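Local coordinates for uncharacterized protein (Sus scrofa, PDB 5BNF) that is porcine CD38, a member of the ADP-ribosyl cyclase family with a helical part and a four-stranded parallel sheet, at residues Lys39-Ala44 against Glu56-Leu61; Leu60-Gly65 against Thr100-Ile105; Arg17-Ile22 against Asp31-Lys36. One frame throughout, in Å; residues are numbered along the deposited sequence.

Interaction 1 (Lys39-Ala44 against Glu56-Leu61); sequences KAFTDA and EDYDLL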
loop_
_atom_site.group_PDB
_atom_site.type_symbol
_atom_site.label_atom_id
_atom_site.label_comp_id
_atom_site.label_asym_id
_atom_site.label_seq_id
_atom_site.Cartn_x
_atom_site.Cartn_y
_atom_site.Cartn_z
ATOM N N LYS A 39 13.568 -7.520 -13.183
ATOM C CA LYS A 39 13.567 -8.927 -13.551
ATOM C C LYS A 39 12.681 -9.708 -12.592
ATOM O O LYS A 39 11.873 -10.533 -13.008
ATOM C CB LYS A 39 14.991 -9.485 -13.501
ATOM C CG LYS A 39 15.098 -10.940 -13.921
ATOM C CD LYS A 39 14.737 -11.114 -15.385
ATOM C CE LYS A 39 14.819 -12.572 -15.792
ATOM N NZ LYS A 39 14.350 -12.760 -17.194
ATOM N N ALA A 40 12.842 -9.441 -11.302
ATOM C CA ALA A 40 12.063 -10.113 -10.271
ATOM C C ALA A 40 10.567 -9.811 -10.380
ATOM O O ALA A 40 9.725 -10.706 -10.267
ATOM C CB ALA A 40 12.567 -9.700 -8.916
ATOM N N PHE A 41 10.247 -8.541 -10.585
ATOM C CA PHE A 41 8.868 -8.114 -10.716
ATOM C C PHE A 41 8.247 -8.948 -11.830
ATOM O O PHE A 41 7.298 -9.700 -11.610
ATOM C CB PHE A 41 8.817 -6.632 -11.098
ATOM C CG PHE A 41 7.591 -5.908 -10.608
ATOM C CD1 PHE A 41 6.363 -6.560 -10.508
ATOM C CD2 PHE A 41 7.662 -4.562 -10.270
ATOM C CE1 PHE A 41 5.224 -5.877 -10.075
ATOM C CE2 PHE A 41 6.532 -3.869 -9.838
ATOM C CZ PHE A 41 5.309 -4.530 -9.740
ATOM N N THR A 42 8.815 -8.808 -13.023
ATOM C CA THR A 42 8.359 -9.511 -14.213
ATOM C C THR A 42 8.337 -11.034 -14.058
ATOM O O THR A 42 7.363 -11.688 -14.428
ATOM C CB THR A 42 9.244 -9.148 -15.416
ATOM O OG1 THR A 42 9.225 -7.730 -15.613
ATOM C CG2 THR A 42 8.735 -9.825 -16.665
ATOM N N ASP A 43 9.407 -11.598 -13.512
ATOM C CA ASP A 43 9.492 -13.042 -13.320
ATOM C C ASP A 43 8.386 -13.577 -12.436
ATOM O O ASP A 43 7.997 -14.739 -12.541
ATOM C CB ASP A 43 10.839 -13.412 -12.708
ATOM C CG ASP A 43 11.966 -13.322 -13.705
ATOM O OD1 ASP A 43 11.726 -12.793 -14.812
ATOM O OD2 ASP A 43 13.087 -13.774 -13.385
ATOM N N ALA A 44 7.884 -12.716 -11.565
ATOM C CA ALA A 44 6.838 -13.087 -10.629
ATOM C C ALA A 44 5.475 -13.393 -11.245
ATOM O O ALA A 44 4.702 -14.161 -10.672
ATOM C CB ALA A 44 6.686 -11.985 -9.581
ATOM N N GLU A 56 4.014 -15.620 -2.036
ATOM C CA GLU A 56 5.322 -16.218 -2.286
ATOM C C GLU A 56 5.953 -15.845 -3.626
ATOM O O GLU A 56 7.171 -15.691 -3.712
ATOM C CB GLU A 56 5.220 -17.743 -2.199
ATOM C CG GLU A 56 4.929 -18.305 -0.806
ATOM C CD GLU A 56 3.624 -17.811 -0.211
ATOM O OE1 GLU A 56 2.673 -17.540 -0.972
ATOM O OE2 GLU A 56 3.544 -17.709 1.029
ATOM N N ASP A 57 5.139 -15.713 -4.670
ATOM C CA ASP A 57 5.671 -15.371 -5.985
ATOM C C ASP A 57 6.446 -14.064 -5.954
ATOM O O ASP A 57 7.192 -13.763 -6.882
ATOM C CB ASP A 57 4.550 -15.257 -7.025
ATOM C CG ASP A 57 3.777 -16.554 -7.203
ATOM O OD1 ASP A 57 4.399 -17.632 -7.178
ATOM O OD2 ASP A 57 2.544 -16.497 -7.383
ATOM N N TYR A 58 6.274 -13.289 -4.888
ATOM C CA TYR A 58 6.969 -12.013 -4.775
ATOM C C TYR A 58 8.120 -12.004 -3.767
ATOM O O TYR A 58 8.694 -10.948 -3.494
ATOM C CB TYR A 58 5.984 -10.903 -4.407
ATOM C CG TYR A 58 5.055 -10.469 -5.520
ATOM C CD1 TYR A 58 5.550 -9.909 -6.693
ATOM C CD2 TYR A 58 3.673 -10.559 -5.369
ATOM C CE1 TYR A 58 4.686 -9.439 -7.688
ATOM C CE2 TYR A 58 2.806 -10.096 -6.355
ATOM C CZ TYR A 58 3.313 -9.540 -7.508
ATOM O OH TYR A 58 2.440 -9.104 -8.483
ATOM N N ASP A 59 8.463 -13.162 -3.211
ATOM C CA ASP A 59 9.554 -13.215 -2.241
ATOM C C ASP A 59 10.781 -12.484 -2.773
ATOM O O ASP A 59 11.205 -11.474 -2.216
ATOM C CB ASP A 59 9.918 -14.664 -1.900
ATOM C CG ASP A 59 8.820 -15.377 -1.131
ATOM O OD1 ASP A 59 7.987 -14.693 -0.501
ATOM O OD2 ASP A 59 8.797 -16.624 -1.145
ATOM N N LEU A 60 11.333 -12.991 -3.865
ATOM C CA LEU A 60 12.505 -12.392 -4.482
ATOM C C LEU A 60 12.346 -10.878 -4.568
ATOM O O LEU A 60 13.226 -10.127 -4.158
ATOM C CB LEU A 60 12.696 -12.977 -5.885
ATOM C CG LEU A 60 13.963 -12.690 -6.708
ATOM C CD1 LEU A 60 14.156 -11.208 -6.885
ATOM C CD2 LEU A 60 15.177 -13.277 -6.015
ATOM N N LEU A 61 11.218 -10.433 -5.108
ATOM C CA LEU A 61 10.969 -9.005 -5.260
ATOM C C LEU A 61 10.920 -8.240 -3.936
ATOM O O LEU A 61 11.441 -7.134 -3.843
ATOM C CB LEU A 61 9.672 -8.778 -6.035
ATOM C CG LEU A 61 9.339 -7.318 -6.336
ATOM C CD1 LEU A 61 10.462 -6.678 -7.126
ATOM C CD2 LEU A 61 8.043 -7.255 -7.105
#
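Packing of helix 34-45 on the start of helix 59-64 and the 3-10 turn leading into it builds part of the helical portion of this ADP-ribosyl cyclase family fold, and small residues on the first helix let the partner come near. Ala-40 and Ala-44, one helical turn apart, turn their methyl groups at the partner, Ala-40 opposite Leu-61 in the helix, with CA atoms only 5.2 Å apart, and Ala-44 opposite Asp-57 in the turn, with CA atoms 5.3 Å apart. Beside this close approach, Leu-61 divides its work between two branches. Its CG stands anti to the backbone N (chi1 -176°), which carries CD2 over one face of the Phe-41 ring, displaced toward the rim, in a CH-pi contact 4.0 Å from the ring centroid; CD1 rests near the backbone, 3.9 Å from Phe-41 N. Ala-44 CB rests against both Asp-57 O, at 3.3 Å, and Tyr-58 CD1, at 3.7 Å. The two rings meet more loosely, Phe-41 CE1 lying 4.3 Å from Tyr-58 CE1. The Tyr-58 hydroxyl is engaged elsewhere, with Phe-135 O and Trp-111 NE1, which fixes the far end of the ring. Helix 135-149 borders the pair through Phe-139, whose ring meets both aromatics, while helix 101-106 supplies Ile-105 and Ala-106 against Phe-41.

Interaction 2 (Leu60-Gly65 against Thr100-Ile105); sequences LLMKLG and TLLGYI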
loop_
_atom_site.group_PDB
_atom_site.type_symbol
_atom_site.label_atom_id
_atom_site.label_comp_id
_atom_site.label_asym_id
_atom_site.label_seq_id
_atom_site.Cartn_x
_atom_site.Cartn_y
_atom_site.Cartn_z
ATOM N N LEU A 60 11.333 -12.991 -3.865
ATOM C CA LEU A 60 12.505 -12.392 -4.482
ATOM C C LEU A 60 12.346 -10.878 -4.568
ATOM O O LEU A 60 13.226 -10.127 -4.158
ATOM C CB LEU A 60 12.696 -12.977 -5.885
ATOM C CG LEU A 60 13.963 -12.690 -6.708
ATOM C CD1 LEU A 60 14.156 -11.208 -6.885
ATOM C CD2 LEU A 60 15.177 -13.277 -6.015
ATOM N N LEU A 61 11.218 -10.433 -5.108
ATOM C CA LEU A 61 10.969 -9.005 -5.260
ATOM C C LEU A 61 10.920 -8.240 -3.936
ATOM O O LEU A 61 11.441 -7.134 -3.843
ATOM C CB LEU A 61 9.672 -8.778 -6.035
ATOM C CG LEU A 61 9.339 -7.318 -6.336
ATOM C CD1 LEU A 61 10.462 -6.678 -7.126
ATOM C CD2 LEU A 61 8.043 -7.255 -7.105
ATOM N N MET A 62 10.297 -8.818 -2.916
ATOM C CA MET A 62 10.203 -8.152 -1.622
ATOM C C MET A 62 11.554 -8.121 -0.924
ATOM O O MET A 62 11.805 -7.274 -0.068
ATOM C CB MET A 62 9.168 -8.852 -0.738
ATOM C CG MET A 62 7.775 -8.794 -1.321
ATOM S SD MET A 62 7.307 -7.096 -1.705
ATOM C CE MET A 62 5.865 -6.907 -0.725
ATOM N N LYS A 63 12.423 -9.049 -1.308
ATOM C CA LYS A 63 13.757 -9.151 -0.738
ATOM C C LYS A 63 14.670 -8.103 -1.371
ATOM O O LYS A 63 15.405 -7.412 -0.676
ATOM C CB LYS A 63 14.309 -10.557 -0.984
ATOM C CG LYS A 63 15.589 -10.887 -0.241
ATOM C CD LYS A 63 16.008 -12.323 -0.509
ATOM C CE LYS A 63 17.096 -12.781 0.453
ATOM N NZ LYS A 63 17.637 -14.119 0.072
ATOM N N LEU A 64 14.607 -7.973 -2.689
ATOM C CA LEU A 64 15.443 -7.005 -3.389
ATOM C C LEU A 64 14.949 -5.574 -3.261
ATOM O O LEU A 64 15.680 -4.637 -3.566
ATOM C CB LEU A 64 15.538 -7.358 -4.871
ATOM C CG LEU A 64 16.209 -8.681 -5.244
ATOM C CD1 LEU A 64 16.120 -8.845 -6.750
ATOM C CD2 LEU A 64 17.671 -8.702 -4.792
ATOM N N GLY A 65 13.709 -5.401 -2.814
ATOM C CA GLY A 65 13.167 -4.061 -2.682
ATOM C C GLY A 65 12.855 -3.642 -1.257
ATOM O O GLY A 65 12.248 -2.594 -1.031
ATOM N N THR A 100 7.603 4.558 -0.865
ATOM C CA THR A 100 8.654 3.563 -0.694
ATOM C C THR A 100 9.075 3.136 -2.090
ATOM O O THR A 100 8.365 3.391 -3.058
ATOM C CB THR A 100 8.155 2.328 0.058
ATOM O OG1 THR A 100 7.133 1.675 -0.709
ATOM C CG2 THR A 100 7.595 2.730 1.404
ATOM N N LEU A 101 10.230 2.488 -2.187
ATOM C CA LEU A 101 10.754 2.024 -3.470
ATOM C C LEU A 101 9.730 1.226 -4.288
ATOM O O LEU A 101 9.363 1.622 -5.395
ATOM C CB LEU A 101 12.008 1.173 -3.239
ATOM C CG LEU A 101 12.670 0.578 -4.486
ATOM C CD1 LEU A 101 12.898 1.653 -5.539
ATOM C CD2 LEU A 101 13.982 -0.067 -4.084
ATOM N N LEU A 102 9.269 0.107 -3.738
ATOM C CA LEU A 102 8.298 -0.740 -4.431
ATOM C C LEU A 102 6.943 -0.091 -4.713
ATOM O O LEU A 102 6.391 -0.241 -5.802
ATOM C CB LEU A 102 8.104 -2.041 -3.651
ATOM C CG LEU A 102 9.334 -2.946 -3.714
ATOM C CD1 LEU A 102 9.177 -4.121 -2.765
ATOM C CD2 LEU A 102 9.532 -3.418 -5.150
ATOM N N GLY A 103 6.404 0.633 -3.740
ATOM C CA GLY A 103 5.123 1.272 -3.960
ATOM C C GLY A 103 5.256 2.387 -4.976
ATOM O O GLY A 103 4.303 2.732 -5.682
ATOM N N TYR A 104 6.463 2.934 -5.059
ATOM C CA TYR A 104 6.762 4.036 -5.957
ATOM C C TYR A 104 6.763 3.660 -7.436
ATOM O O TYR A 104 6.172 4.356 -8.266
ATOM C CB TYR A 104 8.124 4.635 -5.593
ATOM C CG TYR A 104 8.597 5.675 -6.571
ATOM C CD1 TYR A 104 7.984 6.926 -6.639
ATOM C CD2 TYR A 104 9.630 5.398 -7.461
ATOM C CE1 TYR A 104 8.387 7.872 -7.567
ATOM C CE2 TYR A 104 10.039 6.337 -8.395
ATOM C CZ TYR A 104 9.413 7.571 -8.442
ATOM O OH TYR A 104 9.813 8.499 -9.370
ATOM N N ILE A 105 7.441 2.570 -7.771
ATOM C CA ILE A 105 7.513 2.150 -9.159
ATOM C C ILE A 105 6.239 1.477 -9.660
ATOM O O ILE A 105 5.871 1.636 -10.823
ATOM C CB ILE A 105 8.702 1.206 -9.384
ATOM C CG1 ILE A 105 8.460 -0.122 -8.678
ATOM C CG2 ILE A 105 9.974 1.843 -8.846
ATOM C CD1 ILE A 105 9.463 -1.190 -9.055
#
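Leu-102 contributes the largest share of the buried surface, and its two methyl groups reach different parts of segment 60-65. With CG beside the backbone N and anti to the carbonyl carbon (chi1 -70°), the branch spreads across the end of helix 59-64: CD2 lies 3.9 Å from Leu-61 CD1, the two side chains running antiparallel, side by side, while CD1 meets Met-62 SD at 3.7 Å. The methionine leaves its helix pointing away from this partner, and bends at chi2 and chi3 bring the sulfur back to it. Gly-65, the first residue to leave helical geometry, offers bare backbone instead: its CA is 4.1 Å from Leu-102 CG and its carbonyl O 3.8 Å from Leu-102 CD1, so Leu-102 lies directly on the backbone. Leu-101 CD2 adds a looser touch, 4.3 Å from Gly-65 CA. At the start of helix 101-106 Thr-100 is the N-cap, its OG1 accepting from Gly-103 N at 3.3 Å. The contact is made by methyl, thioether and backbone surfaces, so it probably depends on close fit and burial of apolar surface rather than on polar pairing.

Interaction 3 (Arg17-Ile22 against Asp31-Lys36); sequences RCYTYI and DRDCQK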
loop_
_atom_site.group_PDB
_atom_site.type_symbol
_atom_site.label_atom_id
_atom_site.label_comp_id
_atom_site.label_asym_id
_atom_site.label_seq_id
_atom_site.Cartn_x
_atom_site.Cartn_y
_atom_site.Cartn_z
ATOM N N ARG A 17 11.390 4.327 -13.320
ATOM C CA ARG A 17 10.969 4.708 -11.983
ATOM C C ARG A 17 11.954 4.255 -10.925
ATOM O O ARG A 17 12.371 5.046 -10.081
ATOM C CB ARG A 17 9.583 4.130 -11.673
ATOM C CG ARG A 17 8.451 4.772 -12.463
ATOM C CD ARG A 17 7.092 4.394 -11.893
ATOM N NE ARG A 17 6.003 5.057 -12.601
ATOM C CZ ARG A 17 4.721 4.906 -12.299
ATOM N NH1 ARG A 17 4.371 4.112 -11.298
ATOM N NH2 ARG A 17 3.794 5.540 -13.003
ATOM N N CYS A 18 12.334 2.985 -10.973
ATOM C CA CYS A 18 13.279 2.455 -9.997
ATOM C C CYS A 18 14.558 3.286 -9.902
ATOM O O CYS A 18 14.962 3.691 -8.811
ATOM C CB CYS A 18 13.631 1.010 -10.334
ATOM S SG CYS A 18 14.925 0.302 -9.272
ATOM N N TYR A 19 15.204 3.536 -11.034
ATOM C CA TYR A 19 16.425 4.326 -11.010
ATOM C C TYR A 19 16.150 5.703 -10.441
ATOM O O TYR A 19 16.798 6.121 -9.485
ATOM C CB TYR A 19 17.041 4.426 -12.410
ATOM C CG TYR A 19 17.875 3.212 -12.772
ATOM C CD1 TYR A 19 18.893 2.773 -11.928
ATOM C CD2 TYR A 19 17.637 2.497 -13.942
ATOM C CE1 TYR A 19 19.656 1.650 -12.236
ATOM C CE2 TYR A 19 18.396 1.370 -14.263
ATOM C CZ TYR A 19 19.404 0.952 -13.404
ATOM O OH TYR A 19 20.160 -0.162 -13.704
ATOM N N THR A 20 15.177 6.402 -11.010
ATOM C CA THR A 20 14.839 7.732 -10.525
ATOM C C THR A 20 14.679 7.744 -9.002
ATOM O O THR A 20 14.921 8.762 -8.352
ATOM C CB THR A 20 13.539 8.237 -11.159
ATOM O OG1 THR A 20 13.706 8.317 -12.578
ATOM C CG2 THR A 20 13.182 9.609 -10.624
ATOM N N TYR A 21 14.284 6.607 -8.437
ATOM C CA TYR A 21 14.090 6.507 -6.996
ATOM C C TYR A 21 15.400 6.403 -6.218
ATOM O O TYR A 21 15.597 7.119 -5.238
ATOM C CB TYR A 21 13.212 5.295 -6.649
ATOM C CG TYR A 21 12.779 5.257 -5.196
ATOM C CD1 TYR A 21 11.723 6.042 -4.739
ATOM C CD2 TYR A 21 13.438 4.448 -4.273
ATOM C CE1 TYR A 21 11.330 6.019 -3.392
ATOM C CE2 TYR A 21 13.055 4.420 -2.927
ATOM C CZ TYR A 21 12.000 5.205 -2.499
ATOM O OH TYR A 21 11.604 5.155 -1.186
ATOM N N ILE A 22 16.293 5.517 -6.652
ATOM C CA ILE A 22 17.556 5.312 -5.949
ATOM C C ILE A 22 18.660 6.330 -6.203
ATOM O O ILE A 22 19.715 6.267 -5.570
ATOM C CB ILE A 22 18.142 3.926 -6.242
ATOM C CG1 ILE A 22 18.467 3.800 -7.731
ATOM C CG2 ILE A 22 17.168 2.855 -5.797
ATOM C CD1 ILE A 22 19.360 2.616 -8.060
ATOM N N ASP A 31 22.469 2.045 -3.649
ATOM C CA ASP A 31 23.204 0.788 -3.607
ATOM C C ASP A 31 22.443 -0.384 -4.236
ATOM O O ASP A 31 23.021 -1.434 -4.532
ATOM C CB ASP A 31 23.587 0.475 -2.150
ATOM C CG ASP A 31 22.469 0.796 -1.158
ATOM O OD1 ASP A 31 21.634 1.675 -1.454
ATOM O OD2 ASP A 31 22.434 0.186 -0.068
ATOM N N ARG A 32 21.147 -0.185 -4.456
ATOM C CA ARG A 32 20.289 -1.208 -5.042
ATOM C C ARG A 32 20.406 -1.241 -6.570
ATOM O O ARG A 32 20.805 -0.252 -7.188
ATOM C CB ARG A 32 18.836 -0.948 -4.622
ATOM C CG ARG A 32 18.149 -2.145 -3.974
ATOM C CD ARG A 32 18.970 -2.710 -2.818
ATOM N NE ARG A 32 18.848 -1.940 -1.581
ATOM C CZ ARG A 32 17.781 -1.962 -0.788
ATOM N NH1 ARG A 32 16.735 -2.714 -1.103
ATOM N NH2 ARG A 32 17.763 -1.243 0.327
ATOM N N ASP A 33 20.066 -2.382 -7.171
ATOM C CA ASP A 33 20.129 -2.543 -8.625
ATOM C C ASP A 33 18.747 -2.653 -9.255
ATOM O O ASP A 33 18.010 -3.601 -9.008
ATOM C CB ASP A 33 20.944 -3.782 -8.990
ATOM C CG ASP A 33 20.834 -4.135 -10.464
ATOM O OD1 ASP A 33 21.023 -3.238 -11.313
ATOM O OD2 ASP A 33 20.563 -5.312 -10.778
ATOM N N CYS A 34 18.419 -1.688 -10.102
ATOM C CA CYS A 34 17.122 -1.643 -10.749
ATOM C C CYS A 34 16.789 -2.745 -11.746
ATOM O O CYS A 34 15.657 -3.230 -11.777
ATOM C CB CYS A 34 16.945 -0.276 -11.398
ATOM S SG CYS A 34 16.624 0.994 -10.140
ATOM N N GLN A 35 17.752 -3.130 -12.576
ATOM C CA GLN A 35 17.504 -4.188 -13.551
ATOM C C GLN A 35 17.177 -5.498 -12.831
ATOM O O GLN A 35 16.336 -6.273 -13.286
ATOM C CB GLN A 35 18.718 -4.365 -14.471
ATOM C CG GLN A 35 18.795 -5.712 -15.202
ATOM C CD GLN A 35 17.563 -6.044 -16.035
ATOM O OE1 GLN A 35 17.074 -5.219 -16.809
ATOM N NE2 GLN A 35 17.069 -7.269 -15.889
ATOM N N LYS A 36 17.835 -5.734 -11.703
ATOM C CA LYS A 36 17.605 -6.938 -10.916
ATOM C C LYS A 36 16.162 -6.929 -10.429
ATOM O O LYS A 36 15.470 -7.945 -10.483
ATOM C CB LYS A 36 18.545 -6.959 -9.712
ATOM C CG LYS A 36 19.343 -8.237 -9.550
ATOM C CD LYS A 36 20.809 -7.921 -9.287
ATOM C CE LYS A 36 20.988 -7.048 -8.051
ATOM N NZ LYS A 36 22.408 -6.628 -7.873
#
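Tyr-19 lays one face of its ring over Cys-34, whose CB sits 3.3 Å above the ring plane and over its centre, a CH-pi contact only 11° off the normal. The sulfur of the same cysteine is also over that face, 3.7 Å from the centroid of the Tyr-19 ring, as a sulfur-aromatic contact. That sulfur is at the same time covalently bound: Cys-18 SG and Cys-34 SG form a disulfide of 2.0 Å with a chi3 of -87°, close to the perpendicular twist that such bridges prefer. Cys-18 holds its SG anti to the backbone N (chi1 174°), directing it from helix 10-25 at the start of helix 34-45. On another side of the bridge Ile-22 extends CD1 to 3.8 Å from Cys-34 SG, and the same methyl approaches Arg-32 O at 3.3 Å. Cys-34 SG is thus flanked by the Tyr-19 face and the Ile-22 methyl, from the residue after Cys-18 and the one a helical turn on. The guanidinium of Arg-32 turns elsewhere, to the carbonyls of His-66 and Leu-64. At the entrance to the second helix Asp-33 is the N-cap, though its side-chain bond to Lys-36 N is less sure. Altogether this is a disulfide-linked pair of successive helices, in which a covalent link fastens the first two helices of the ADP-ribosyl cyclase family fold.

The three contacts show how successive helices of one chain are joined pairwise, each contact passing to the next. Interaction 3 joins helix 10-25 to the start of helix 34-45; interaction 1 takes the later turns of that helix to helix 59-64; interaction 2 passes from there to helix 101-106. Interactions 1 and 2 share Leu-60 and Leu-61, their centres are about 10 Å apart, and Phe-41 CD2 packs 4.0 Å from Ile-105 CD1. Interactions 2 and 3, with centres also about 10 Å apart, are connected by polar ties: Arg-17 NH1 probably bonds to Ile-105 O at 2.9 Å and Arg-32 NH1 to Leu-64 O at 3.3 Å. Interactions 1 and 3 merely adjoin in sequence, their centres about 15 Å apart.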